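Uncharacterized protein (Enterococcus faecalis, PDB 2QRU) is of unknown function but has an alpha/beta hydrolase fold and probably acts as a hydrolase. Local coordinates at residues K51-S56 with E265-W270; L109-T114 with K208-C213; K43-E48 with C101-G106. All coordinates share one frame; numbering follows the deposited sequence.

Contact 1 of 3, residues K51-S56 with E265-W270; sequences KELFTS and EQLDSW
Leu-53 and Leu-267 meet where two helices on one side of the alpha/beta hydrolase sheet come together, helix 48-55 and the C-terminal helix 258-272. Here the gap between the two helices is closed by one leucine from each. Both leucines place CG anti to the backbone N, Leu-53 with chi1 at -178°, and each reaches toward the other helix. In the conformer described here (Leu-53 is modelled in a second one as well), the two methyls of Leu-53 straddle the branch point of Leu-267: CD1 of Leu-53 lies 3.6 Å from CD2 of Leu-267, and CD2 of Leu-53 is 3.7 Å from CG of Leu-267. The side chains thus interlock at an angle instead of lying alongside. CD1 of Leu-53 also approaches the backbone just after Leu-267, 3.9 Å from the N of Asp-268. On its own side, Leu-53 turns CD2 over the rim of one face of the Phe-54 ring, 4.1 Å above its plane, while Leu-267 rests on Val-128 and Phe-130 of the sheet.

A polar margin borders this apolar patch. The carboxylate of Asp-268 forms a salt bridge through OD2 with Lys-272 and accepts a hydrogen bond at OD1 from Asn-57. A water extends the connection across the gap, donating to OD1 of Asp-268 and to OG of Ser-56. That serine is itself held in place, because its hydroxyl doubles the helical bond made by its own N to the carbonyl of Glu-52: OG of Ser-56 donates to O of Glu-52 at 2.8 Å.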
ATOM      1  N   LYS A  51       1.986  13.630  -0.453  1.00 25.97           N
ATOM      2  CA  LYS A  51       0.654  14.237  -0.491  1.00 26.14           C
ATOM      3  C   LYS A  51       0.663  15.470  -1.432  1.00 26.09           C
ATOM      4  O   LYS A  51      -0.211  15.621  -2.297  1.00 26.49           O
ATOM      5  CB  LYS A  51       0.203  14.621   0.938  1.00 27.61           C
ATOM      6  CG  LYS A  51      -1.196  15.227   1.032  1.00 28.01           C
ATOM      7  CD  LYS A  51      -1.164  16.738   0.907  1.00 30.42           C
ATOM      8  CE  LYS A  51      -0.481  17.340   2.126  1.00 33.95           C
ATOM      9  NZ  LYS A  51      -0.564  18.817   2.155  1.00 36.92           N
ATOM     10  N   GLU A  52       1.689  16.301  -1.319  0.50 25.69           N
ATOM     11  CA  GLU A  52       1.771  17.499  -2.161  0.50 25.98           C
ATOM     12  C   GLU A  52       1.984  17.177  -3.641  0.50 25.92           C
ATOM     13  O   GLU A  52       1.404  17.837  -4.522  0.50 25.70           O
ATOM     14  CB  GLU A  52       2.837  18.436  -1.628  0.50 25.97           C
ATOM     15  CG  GLU A  52       2.427  19.078  -0.302  0.50 28.28           C
ATOM     16  CD  GLU A  52       1.401  20.180  -0.471  0.50 30.53           C
ATOM     17  OE1 GLU A  52       1.772  21.257  -0.975  0.50 32.63           O
ATOM     18  OE2 GLU A  52       0.232  19.973  -0.088  0.50 32.35           O
ATOM     19  N   LEU A  53       2.770  16.141  -3.932  0.60 25.70           N
ATOM     20  CA  LEU A  53       2.956  15.754  -5.319  0.60 25.91           C
ATOM     21  C   LEU A  53       1.589  15.452  -5.958  0.60 25.48           C
ATOM     22  O   LEU A  53       1.337  15.771  -7.126  0.60 26.26           O
ATOM     23  CB  LEU A  53       3.908  14.561  -5.365  0.60 26.94           C
ATOM     24  CG  LEU A  53       4.301  13.996  -6.697  0.60 27.75           C
ATOM     25  CD1 LEU A  53       5.680  13.356  -6.586  0.60 29.60           C
ATOM     26  CD2 LEU A  53       3.295  12.973  -7.074  0.60 29.00           C
ATOM     27  N   PHE A  54       0.681  14.868  -5.185  1.00 24.00           N
ATOM     28  CA  PHE A  54      -0.640  14.582  -5.741  1.00 23.64           C
ATOM     29  C   PHE A  54      -1.539  15.823  -5.790  1.00 23.38           C
ATOM     30  O   PHE A  54      -2.100  16.129  -6.843  1.00 23.41           O
ATOM     31  CB  PHE A  54      -1.305  13.460  -4.991  1.00 23.44           C
ATOM     32  CG  PHE A  54      -0.652  12.141  -5.236  1.00 22.80           C
ATOM     33  CD1 PHE A  54      -0.570  11.614  -6.541  1.00 22.37           C
ATOM     34  CD2 PHE A  54      -0.175  11.371  -4.167  1.00 24.61           C
ATOM     35  CE1 PHE A  54       0.047  10.366  -6.744  1.00 24.05           C
ATOM     36  CE2 PHE A  54       0.419  10.112  -4.373  1.00 26.18           C
ATOM     37  CZ  PHE A  54       0.517   9.610  -5.660  1.00 23.70           C
ATOM     38  N   THR A  55      -1.664  16.547  -4.674  1.00 23.72           N
ATOM     39  CA  THR A  55      -2.614  17.655  -4.666  1.00 23.74           C
ATOM     40  C   THR A  55      -2.180  18.781  -5.608  1.00 24.49           C
ATOM     41  O   THR A  55      -3.031  19.414  -6.246  1.00 24.65           O
ATOM     42  CB  THR A  55      -2.874  18.199  -3.247  1.00 25.19           C
ATOM     43  OG1 THR A  55      -1.663  18.730  -2.704  1.00 24.22           O
ATOM     44  CG2 THR A  55      -3.472  17.118  -2.334  1.00 24.90           C
ATOM     45  N   SER A  56      -0.870  19.052  -5.688  1.00 24.15           N
ATOM     46  CA  SER A  56      -0.366  20.100  -6.591  1.00 25.25           C
ATOM     47  C   SER A  56      -0.610  19.773  -8.075  1.00 25.30           C
ATOM     48  O   SER A  56      -0.566  20.674  -8.933  1.00 25.69           O
ATOM     49  CB  SER A  56       1.113  20.358  -6.371  1.00 24.89           C
ATOM     50  OG  SER A  56       1.859  19.256  -6.848  1.00 28.24           O
ATOM     51  N   GLU A 265      10.878  14.070  -8.279  1.00 24.36           N
ATOM     52  CA  GLU A 265      10.860  14.862  -9.527  1.00 24.41           C
ATOM     53  C   GLU A 265      10.402  13.974 -10.695  1.00 24.65           C
ATOM     54  O   GLU A 265       9.616  14.410 -11.533  1.00 25.29           O
ATOM     55  CB  GLU A 265      12.232  15.465  -9.838  1.00 24.81           C
ATOM     56  CG  GLU A 265      12.679  16.453  -8.806  1.00 26.71           C
ATOM     57  CD  GLU A 265      14.115  16.909  -9.015  1.00 31.89           C
ATOM     58  OE1 GLU A 265      14.816  16.356  -9.905  1.00 33.24           O
ATOM     59  OE2 GLU A 265      14.535  17.823  -8.263  1.00 32.70           O
ATOM     60  N   GLN A 266      10.911  12.744 -10.735  1.00 23.59           N
ATOM     61  CA  GLN A 266      10.532  11.753 -11.769  1.00 24.83           C
ATOM     62  C   GLN A 266       9.050  11.420 -11.705  1.00 24.23           C
ATOM     63  O   GLN A 266       8.352  11.410 -12.742  1.00 24.59           O
ATOM     64  CB  GLN A 266      11.384  10.488 -11.674  1.00 24.66           C
ATOM     65  CG  GLN A 266      12.837  10.734 -12.114  1.00 27.54           C
ATOM     66  CD  GLN A 266      13.797   9.633 -11.675  1.00 30.76           C
ATOM     67  OE1 GLN A 266      13.478   8.781 -10.845  1.00 33.75           O
ATOM     68  NE2 GLN A 266      15.015   9.690 -12.203  1.00 36.29           N
ATOM     69  N   LEU A 267       8.575  11.190 -10.489  1.00 23.67           N
ATOM     70  CA  LEU A 267       7.152  10.895 -10.253  1.00 24.41           C
ATOM     71  C   LEU A 267       6.304  12.102 -10.660  1.00 24.60           C
ATOM     72  O   LEU A 267       5.258  11.934 -11.299  1.00 24.27           O
ATOM     73  CB  LEU A 267       6.907  10.500  -8.794  1.00 23.87           C
ATOM     74  CG  LEU A 267       5.439  10.243  -8.443  1.00 25.12           C
ATOM     75  CD1 LEU A 267       4.716   9.241  -9.365  1.00 26.26           C
ATOM     76  CD2 LEU A 267       5.263   9.811  -6.974  1.00 25.25           C
ATOM     77  N   ASP A 268       6.762  13.305 -10.304  1.00 23.33           N
ATOM     78  CA  ASP A 268       6.007  14.521 -10.643  1.00 23.35           C
ATOM     79  C   ASP A 268       5.874  14.650 -12.156  1.00 23.04           C
ATOM     80  O   ASP A 268       4.771  14.890 -12.684  1.00 23.78           O
ATOM     81  CB  ASP A 268       6.663  15.772 -10.047  1.00 23.22           C
ATOM     82  CG  ASP A 268       5.838  17.005 -10.298  1.00 25.94           C
ATOM     83  OD1 ASP A 268       4.877  17.233  -9.562  1.00 27.64           O
ATOM     84  OD2 ASP A 268       6.141  17.726 -11.278  1.00 31.21           O
ATOM     85  N   SER A 269       6.982  14.469 -12.868  0.50 22.76           N
ATOM     86  CA  SER A 269       6.974  14.550 -14.328  0.50 23.26           C
ATOM     87  C   SER A 269       6.026  13.497 -14.915  0.50 23.27           C
ATOM     88  O   SER A 269       5.255  13.803 -15.827  0.50 23.61           O
ATOM     89  CB  SER A 269       8.386  14.359 -14.881  0.50 23.09           C
ATOM     90  OG  SER A 269       8.404  14.391 -16.303  0.50 20.17           O
ATOM     91  N   TRP A 270       6.091  12.273 -14.386  1.00 23.61           N
ATOM     92  CA  TRP A 270       5.238  11.161 -14.875  1.00 23.54           C
ATOM     93  C   TRP A 270       3.755  11.477 -14.602  1.00 23.27           C
ATOM     94  O   TRP A 270       2.887  11.211 -15.480  1.00 23.77           O
ATOM     95  CB  TRP A 270       5.644   9.876 -14.172  1.00 24.50           C
ATOM     96  CG  TRP A 270       4.894   8.643 -14.595  1.00 23.92           C
ATOM     97  CD1 TRP A 270       5.223   7.788 -15.608  1.00 25.41           C
ATOM     98  CD2 TRP A 270       3.731   8.102 -13.955  1.00 25.12           C
ATOM     99  NE1 TRP A 270       4.303   6.749 -15.663  1.00 25.99           N
ATOM    100  CE2 TRP A 270       3.377   6.915 -14.665  1.00 24.73           C
ATOM    101  CE3 TRP A 270       2.932   8.516 -12.876  1.00 25.00           C
ATOM    102  CZ2 TRP A 270       2.290   6.131 -14.303  1.00 26.34           C
ATOM    103  CZ3 TRP A 270       1.833   7.711 -12.492  1.00 26.85           C
ATOM    104  CH2 TRP A 270       1.527   6.533 -13.221  1.00 26.77           C
TER
HETATM  105  O   HOH W   1       3.919  19.570  -8.605  1.00 44.03           O

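Contact 2 of 3, residues L109-T114 with K208-C213; sequences LMLQLT and KTFPPC
Phe-210 presents one face of its ring to the methyl of Thr-114, which sits almost exactly over the centre: CG2 lies 3.7 Å from the ring centroid and only 3° off the normal, a textbook CH-pi contact. The ring comes from the loop between helix 204-208 and strand 213-218, and the threonine from helix 105-119, which follows the presumed nucleophile elbow. Leu-111, one helical turn earlier, meets the same ring in its plane, with CD2 at the edge, 3.7 Å from CE2 of Phe-210. Beside the ring face, CG2 of Thr-114 also touches CD of Pro-211 at 4.0 Å.

The rotamer of Thr-114 divides its two branches. With chi1 at -64° its methyl stands anti to the backbone N, directed at the ring, while the hydroxyl folds back on the helix, where OG1 of Thr-114 donates to O of Met-110 at 2.8 Å. That carbonyl also receives the N-H of Thr-114, the two donors arriving from opposite faces of its plane. The hydroxyl is therefore satisfied within its own helix, and what the threonine offers the loop is purely its apolar branch, suited to a buried aromatic face.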
ATOM      1  N   LEU A 109      -1.745  -4.453  -1.736  1.00 23.84           N
ATOM      2  CA  LEU A 109      -3.173  -4.215  -1.575  1.00 24.42           C
ATOM      3  C   LEU A 109      -3.721  -3.482  -2.798  1.00 23.81           C
ATOM      4  O   LEU A 109      -4.744  -3.890  -3.351  1.00 25.14           O
ATOM      5  CB  LEU A 109      -3.456  -3.452  -0.266  1.00 24.48           C
ATOM      6  CG  LEU A 109      -3.211  -4.255   1.018  1.00 24.70           C
ATOM      7  CD1 LEU A 109      -3.382  -3.271   2.207  1.00 26.37           C
ATOM      8  CD2 LEU A 109      -4.115  -5.533   1.142  1.00 26.90           C
HETATM    9  N   MSE A 110      -3.012  -2.451  -3.254  1.00 23.72           N
HETATM   10  CA  MSE A 110      -3.431  -1.693  -4.438  1.00 24.45           C
HETATM   11  C   MSE A 110      -3.596  -2.581  -5.685  1.00 22.55           C
HETATM   12  O   MSE A 110      -4.594  -2.506  -6.460  1.00 24.44           O
HETATM   13  CB  MSE A 110      -2.393  -0.608  -4.749  1.00 24.22           C
HETATM   14  CG  MSE A 110      -2.557  -0.029  -6.181  1.00 24.50           C
HETATM   15 SE   MSE A 110      -1.106   1.279  -6.415  0.80 30.15          SE
HETATM   16  CE  MSE A 110       0.322  -0.027  -6.789  1.00 26.34           C
ATOM     17  N   LEU A 111      -2.616  -3.464  -5.879  1.00 22.88           N
ATOM     18  CA  LEU A 111      -2.628  -4.327  -7.060  1.00 23.84           C
ATOM     19  C   LEU A 111      -3.749  -5.372  -6.980  1.00 23.14           C
ATOM     20  O   LEU A 111      -4.462  -5.628  -7.966  1.00 24.68           O
ATOM     21  CB  LEU A 111      -1.256  -4.966  -7.267  1.00 24.40           C
ATOM     22  CG  LEU A 111      -0.176  -3.927  -7.627  1.00 23.69           C
ATOM     23  CD1 LEU A 111       1.234  -4.558  -7.471  1.00 27.07           C
ATOM     24  CD2 LEU A 111      -0.378  -3.386  -9.042  1.00 27.27           C
ATOM     25  N   GLN A 112      -3.949  -5.941  -5.779  1.00 23.18           N
ATOM     26  CA  GLN A 112      -5.046  -6.867  -5.575  1.00 23.11           C
ATOM     27  C   GLN A 112      -6.387  -6.138  -5.767  1.00 23.38           C
ATOM     28  O   GLN A 112      -7.262  -6.653  -6.441  1.00 23.51           O
ATOM     29  CB  GLN A 112      -4.988  -7.505  -4.181  1.00 24.21           C
ATOM     30  CG  GLN A 112      -3.834  -8.502  -4.022  1.00 24.72           C
ATOM     31  CD  GLN A 112      -4.092  -9.827  -4.754  1.00 29.76           C
ATOM     32  OE1 GLN A 112      -5.208 -10.108  -5.182  1.00 30.33           O
ATOM     33  NE2 GLN A 112      -3.033 -10.624  -4.919  1.00 34.63           N
ATOM     34  N   LEU A 113      -6.510  -4.942  -5.219  1.00 22.74           N
ATOM     35  CA  LEU A 113      -7.768  -4.165  -5.356  1.00 22.70           C
ATOM     36  C   LEU A 113      -8.039  -3.909  -6.841  1.00 22.88           C
ATOM     37  O   LEU A 113      -9.170  -4.074  -7.335  1.00 23.36           O
ATOM     38  CB  LEU A 113      -7.611  -2.839  -4.605  1.00 22.82           C
ATOM     39  CG  LEU A 113      -8.780  -1.853  -4.741  1.00 21.78           C
ATOM     40  CD1 LEU A 113     -10.112  -2.468  -4.277  1.00 23.60           C
ATOM     41  CD2 LEU A 113      -8.463  -0.616  -3.932  1.00 22.13           C
ATOM     42  N   THR A 114      -6.984  -3.532  -7.567  1.00 22.72           N
ATOM     43  CA  THR A 114      -7.129  -3.247  -8.997  1.00 23.00           C
ATOM     44  C   THR A 114      -7.782  -4.409  -9.748  1.00 23.20           C
ATOM     45  O   THR A 114      -8.727  -4.221 -10.494  1.00 23.44           O
ATOM     46  CB  THR A 114      -5.782  -2.856  -9.624  1.00 23.04           C
ATOM     47  OG1 THR A 114      -5.343  -1.644  -9.014  1.00 23.55           O
ATOM     48  CG2 THR A 114      -5.970  -2.603 -11.136  1.00 25.05           C
ATOM     49  N   LYS A 208      -0.743  -7.690 -17.118  1.00 24.89           N
ATOM     50  CA  LYS A 208      -0.800  -7.162 -18.503  1.00 25.06           C
ATOM     51  C   LYS A 208      -2.086  -6.399 -18.823  1.00 24.73           C
ATOM     52  O   LYS A 208      -2.108  -5.622 -19.768  1.00 26.50           O
ATOM     53  CB  LYS A 208      -0.554  -8.283 -19.525  1.00 25.01           C
ATOM     54  CG  LYS A 208       0.896  -8.692 -19.520  1.00 27.86           C
ATOM     55  CD  LYS A 208       1.161  -9.838 -20.502  1.00 30.78           C
ATOM     56  CE  LYS A 208       2.628 -10.225 -20.392  1.00 34.00           C
ATOM     57  NZ  LYS A 208       2.918 -11.353 -21.307  1.00 35.49           N
ATOM     58  N   THR A 209      -3.143  -6.650 -18.051  1.00 23.58           N
ATOM     59  CA  THR A 209      -4.422  -5.945 -18.192  1.00 23.82           C
ATOM     60  C   THR A 209      -4.531  -4.639 -17.363  1.00 23.85           C
ATOM     61  O   THR A 209      -5.550  -3.919 -17.483  1.00 24.35           O
ATOM     62  CB  THR A 209      -5.618  -6.827 -17.794  1.00 23.76           C
ATOM     63  OG1 THR A 209      -5.689  -6.947 -16.369  1.00 23.85           O
ATOM     64  CG2 THR A 209      -5.541  -8.205 -18.456  1.00 24.87           C
ATOM     65  N   PHE A 210      -3.507  -4.343 -16.563  1.00 23.46           N
ATOM     66  CA  PHE A 210      -3.583  -3.229 -15.613  1.00 22.90           C
ATOM     67  C   PHE A 210      -3.305  -1.874 -16.288  1.00 23.05           C
ATOM     68  O   PHE A 210      -2.641  -1.821 -17.352  1.00 22.69           O
ATOM     69  CB  PHE A 210      -2.586  -3.452 -14.435  1.00 22.85           C
ATOM     70  CG  PHE A 210      -3.130  -4.332 -13.325  1.00 23.14           C
ATOM     71  CD1 PHE A 210      -4.243  -5.160 -13.531  1.00 23.44           C
ATOM     72  CD2 PHE A 210      -2.489  -4.358 -12.078  1.00 24.47           C
ATOM     73  CE1 PHE A 210      -4.716  -5.997 -12.480  1.00 26.33           C
ATOM     74  CE2 PHE A 210      -2.950  -5.183 -11.043  1.00 25.22           C
ATOM     75  CZ  PHE A 210      -4.061  -5.997 -11.240  1.00 25.63           C
ATOM     76  N   PRO A 211      -3.780  -0.781 -15.664  1.00 23.90           N
ATOM     77  CA  PRO A 211      -3.491   0.563 -16.159  1.00 23.46           C
ATOM     78  C   PRO A 211      -2.029   0.996 -15.838  1.00 22.94           C
ATOM     79  O   PRO A 211      -1.383   0.373 -14.990  1.00 23.63           O
ATOM     80  CB  PRO A 211      -4.457   1.456 -15.362  1.00 23.75           C
ATOM     81  CG  PRO A 211      -4.741   0.745 -14.112  1.00 23.41           C
ATOM     82  CD  PRO A 211      -4.591  -0.753 -14.422  1.00 25.13           C
ATOM     83  N   PRO A 212      -1.547   2.102 -16.457  1.00 23.53           N
ATOM     84  CA  PRO A 212      -0.133   2.489 -16.302  1.00 23.34           C
ATOM     85  C   PRO A 212       0.296   2.690 -14.883  1.00 23.41           C
ATOM     86  O   PRO A 212      -0.437   3.279 -14.054  1.00 22.90           O
ATOM     87  CB  PRO A 212      -0.020   3.806 -17.072  1.00 23.72           C
ATOM     88  CG  PRO A 212      -1.097   3.604 -18.170  1.00 24.24           C
ATOM     89  CD  PRO A 212      -2.232   3.019 -17.362  1.00 24.67           C
ATOM     90  N   CYS A 213       1.500   2.216 -14.605  1.00 23.42           N
ATOM     91  CA  CYS A 213       2.013   2.248 -13.263  1.00 24.12           C
ATOM     92  C   CYS A 213       3.404   2.915 -13.207  1.00 23.59           C
ATOM     93  O   CYS A 213       4.265   2.679 -14.124  1.00 23.18           O
ATOM     94  CB  CYS A 213       2.070   0.798 -12.749  1.00 24.42           C
ATOM     95  SG  CYS A 213       2.784   0.713 -11.063  1.00 25.89           S
TER

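Contact 3 of 3, residues K43-E48 with C101-G106. With PO4 (phosphate ion), chain B; EDO (1,2-ethanediol), chain G; EDO (1,2-ethanediol), chain E.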
ATOM      1  N   LYS A  43      -2.904   5.167   7.819  1.00 25.58           N
ATOM      2  CA  LYS A  43      -3.109   6.145   6.728  1.00 25.41           C
ATOM      3  C   LYS A  43      -2.371   7.449   6.995  1.00 26.09           C
ATOM      4  O   LYS A  43      -2.044   8.185   6.069  1.00 25.54           O
ATOM      5  CB  LYS A  43      -4.593   6.446   6.503  1.00 25.09           C
ATOM      6  CG  LYS A  43      -5.373   6.980   7.740  1.00 26.61           C
ATOM      7  CD  LYS A  43      -6.825   7.280   7.382  1.00 26.25           C
ATOM      8  CE  LYS A  43      -7.626   7.765   8.641  1.00 24.90           C
ATOM      9  NZ  LYS A  43      -7.572   6.735   9.728  1.00 25.90           N
ATOM     10  N   SER A  44      -2.143   7.751   8.277  1.00 25.11           N
ATOM     11  CA  SER A  44      -1.354   8.912   8.687  1.00 26.05           C
ATOM     12  C   SER A  44       0.152   8.861   8.355  1.00 26.03           C
ATOM     13  O   SER A  44       0.834   9.859   8.570  1.00 27.00           O
ATOM     14  CB  SER A  44      -1.559   9.154  10.190  1.00 26.16           C
ATOM     15  OG  SER A  44      -2.944   9.240  10.470  1.00 25.91           O
ATOM     16  N   ASP A  45       0.670   7.738   7.821  1.00 25.24           N
ATOM     17  CA  ASP A  45       2.101   7.659   7.470  1.00 25.29           C
ATOM     18  C   ASP A  45       2.409   8.406   6.174  1.00 25.56           C
ATOM     19  O   ASP A  45       3.565   8.495   5.772  1.00 26.16           O
ATOM     20  CB  ASP A  45       2.662   6.220   7.431  1.00 25.76           C
ATOM     21  CG  ASP A  45       2.212   5.425   6.202  1.00 26.66           C
ATOM     22  OD1 ASP A  45       1.685   6.016   5.229  1.00 28.07           O
ATOM     23  OD2 ASP A  45       2.443   4.197   6.189  1.00 28.57           O
ATOM     24  N   LEU A  46       1.370   8.928   5.522  1.00 25.96           N
ATOM     25  CA  LEU A  46       1.534   9.555   4.203  1.00 25.30           C
ATOM     26  C   LEU A  46       2.455  10.772   4.339  1.00 25.78           C
ATOM     27  O   LEU A  46       2.134  11.727   5.071  1.00 25.48           O
ATOM     28  CB  LEU A  46       0.183   9.970   3.651  1.00 25.69           C
ATOM     29  CG  LEU A  46       0.189  10.817   2.364  1.00 24.94           C
ATOM     30  CD1 LEU A  46       0.865  10.096   1.178  1.00 26.04           C
ATOM     31  CD2 LEU A  46      -1.231  11.220   2.018  1.00 27.85           C
ATOM     32  N   PRO A  47       3.639  10.731   3.690  1.00 25.90           N
ATOM     33  CA  PRO A  47       4.519  11.902   3.778  1.00 25.44           C
ATOM     34  C   PRO A  47       3.924  13.170   3.153  1.00 25.35           C
ATOM     35  O   PRO A  47       3.269  13.099   2.090  1.00 25.22           O
ATOM     36  CB  PRO A  47       5.754  11.483   2.981  1.00 25.76           C
ATOM     37  CG  PRO A  47       5.758   9.979   3.077  1.00 27.02           C
ATOM     38  CD  PRO A  47       4.282   9.625   2.947  1.00 25.74           C
ATOM     39  N   GLU A  48       4.177  14.299   3.829  1.00 25.46           N
ATOM     40  CA  GLU A  48       3.730  15.604   3.367  1.00 25.43           C
ATOM     41  C   GLU A  48       4.118  15.796   1.887  1.00 25.41           C
ATOM     42  O   GLU A  48       3.314  16.288   1.068  1.00 25.51           O
ATOM     43  CB  GLU A  48       4.351  16.708   4.240  1.00 26.66           C
ATOM     44  CG  GLU A  48       4.136  18.124   3.712  1.00 29.48           C
ATOM     45  CD  GLU A  48       2.670  18.553   3.679  1.00 34.10           C
ATOM     46  OE1 GLU A  48       1.862  18.009   4.463  1.00 35.70           O
ATOM     47  OE2 GLU A  48       2.337  19.468   2.879  1.00 36.82           O
ATOM     48  N   CYS A 101      -2.339   4.684  -5.085  1.00 24.83           N
ATOM     49  CA  CYS A 101      -0.924   4.736  -4.703  1.00 24.78           C
ATOM     50  C   CYS A 101      -0.744   3.871  -3.466  1.00 25.14           C
ATOM     51  O   CYS A 101      -1.545   3.957  -2.528  1.00 25.24           O
ATOM     52  CB  CYS A 101      -0.537   6.171  -4.368  1.00 25.33           C
ATOM     53  SG  CYS A 101       1.191   6.389  -3.769  1.00 26.28           S
ATOM     54  N   GLY A 102       0.284   3.040  -3.463  1.00 24.10           N
ATOM     55  CA  GLY A 102       0.469   2.067  -2.345  1.00 24.98           C
ATOM     56  C   GLY A 102       1.914   2.050  -1.879  1.00 26.15           C
ATOM     57  O   GLY A 102       2.838   2.068  -2.710  1.00 25.61           O
ATOM     58  N   ARG A 103       2.084   1.954  -0.567  1.00 24.39           N
ATOM     59  CA  ARG A 103       3.398   1.948   0.064  1.00 24.24           C
ATOM     60  C   ARG A 103       3.618   0.537   0.658  1.00 25.38           C
ATOM     61  O   ARG A 103       2.902   0.144   1.593  1.00 24.58           O
ATOM     62  CB  ARG A 103       3.369   2.966   1.189  1.00 24.86           C
ATOM     63  CG  ARG A 103       4.627   2.983   2.013  1.00 24.51           C
ATOM     64  CD  ARG A 103       4.571   4.150   3.023  1.00 24.99           C
ATOM     65  NE  ARG A 103       5.756   4.303   3.846  1.00 26.72           N
ATOM     66  CZ  ARG A 103       5.914   5.356   4.644  1.00 26.26           C
ATOM     67  NH1 ARG A 103       4.966   6.300   4.644  1.00 25.82           N
ATOM     68  NH2 ARG A 103       7.000   5.502   5.407  1.00 27.09           N
ATOM     69  N   SER A 104       4.611  -0.181   0.133  1.00 25.92           N
ATOM     70  CA  SER A 104       4.981  -1.524   0.603  1.00 26.31           C
ATOM     71  C   SER A 104       3.771  -2.477   0.592  1.00 26.54           C
ATOM     72  O   SER A 104       3.219  -2.765  -0.490  1.00 25.46           O
ATOM     73  CB  SER A 104       5.696  -1.452   1.958  1.00 27.19           C
ATOM     74  OG  SER A 104       6.245  -2.731   2.248  1.00 30.48           O
ATOM     75  N   ALA A 105       3.299  -2.904   1.762  1.00 25.97           N
ATOM     76  CA  ALA A 105       2.103  -3.774   1.748  1.00 25.16           C
ATOM     77  C   ALA A 105       0.942  -3.059   1.042  1.00 25.00           C
ATOM     78  O   ALA A 105       0.099  -3.704   0.427  1.00 24.58           O
ATOM     79  CB  ALA A 105       1.697  -4.127   3.180  1.00 25.57           C
ATOM     80  N   GLY A 106       0.872  -1.731   1.187  1.00 24.28           N
ATOM     81  CA  GLY A 106      -0.127  -0.948   0.445  1.00 24.68           C
ATOM     82  C   GLY A 106      -0.036  -1.134  -1.080  1.00 25.29           C
ATOM     83  O   GLY A 106      -1.051  -1.043  -1.765  1.00 25.62           O
TER
HETATM   84  P   PO4 B 273       6.017  -2.520   5.156  1.00 46.60           P
HETATM   85  O1  PO4 B 273       6.865  -3.539   4.408  1.00 45.47           O
HETATM   86  O2  PO4 B 273       6.148  -2.808   6.646  1.00 45.19           O
HETATM   87  O3  PO4 B 273       6.563  -1.102   4.964  1.00 47.43           O
HETATM   88  O4  PO4 B 273       4.591  -2.618   4.641  1.00 42.29           O
HETATM   89  C1  EDO G 278       4.647   3.282   8.596  1.00 33.88           C
HETATM   90  O1  EDO G 278       5.130   2.865   7.302  1.00 38.75           O
HETATM   91  C2  EDO G 278       3.388   2.444   8.873  1.00 30.57           C
HETATM   92  O2  EDO G 278       2.140   3.094   8.606  1.00 25.85           O
HETATM   93  C1  EDO E 276       6.077  20.081  -0.506  1.00 49.84           C
HETATM   94  O1  EDO E 276       7.047  19.156  -1.009  1.00 48.11           O
HETATM   95  C2  EDO E 276       5.743  19.768   0.948  1.00 49.36           C
HETATM   96  O2  EDO E 276       4.599  20.549   1.348  1.00 50.31           O
HETATM   97  O   HOH W   2       6.400   7.778   7.060  1.00 36.28           O
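Arg-103 runs out straight, with CG anti to the backbone N (chi1 175°) and the chain extended as far as NE, whereas Asp-45 folds its CG between its own N and carbonyl carbon (chi1 74°). One side chain spans the gap and the other stays close to its backbone, which lets the guanidinium meet Asp-45 twice. NH1 of Arg-103 gives a weak hydrogen bond to the backbone O of Asp-45, 2.8 Å away at the edge of the guanidinium plane. The same NH1 forms a salt bridge with OD1 of Asp-45 at 3.3 Å. Carboxylate and guanidinium are turned 37° apart, and OD2 lies over one guanidinium face. A water joins the edge, donating to O of Asp-45 and accepting from NH2 of Arg-103.

Each charge has further partners: NE of Arg-103 pairs with Asp-250, while OD1 of Asp-45 is hydrogen-bonded to Tyr-32 and OD2 to the N of Gly-35. These bonds fix the rotation of both groups, and the paired charges probably favour the ionised forms. A 1,2-ethanediol, probably from the crystallisation liquor, donates to OD2 of Asp-45 through its O2 at 2.7 Å.

The next residue is Ser-104, in a Gly-x-Ser-x-Gly pattern consistent with a nucleophile elbow; its positive phi reflects the strained turn, and His-249 and Asp-221 would complete a catalytic triad. A phosphate, also probably from the liquor, accepts from the N of Ala-105 at O4 (3.2 Å) and from Gly-36 and Gly-37.

The elbow joins strand 98-103 to helix 105-119, while Asp-45 belongs to the loop leading from neighbouring strand 28-33 into helix 48-55.

Contacts 1 and 2 are buried and mainly apolar, one of interlocked leucines between two helices, the other of a methyl on an aromatic face between helix and loop. Contact 3 is partly buried, lies closest to the centre of the chain and relies on charge, as suits its place beside the presumed active site. Contacts 2 and 3 share helix 105-119, with SE of Met-110 3.7 Å from N of Gly-102. Contact 1 reaches both others: CZ of Phe-54 packs on SG of Cys-101 at 3.8 Å, and the indole of Trp-270 lies against the backbone around Cys-213. Along the chain, contact 1 crosses contact 3 and encloses contact 2.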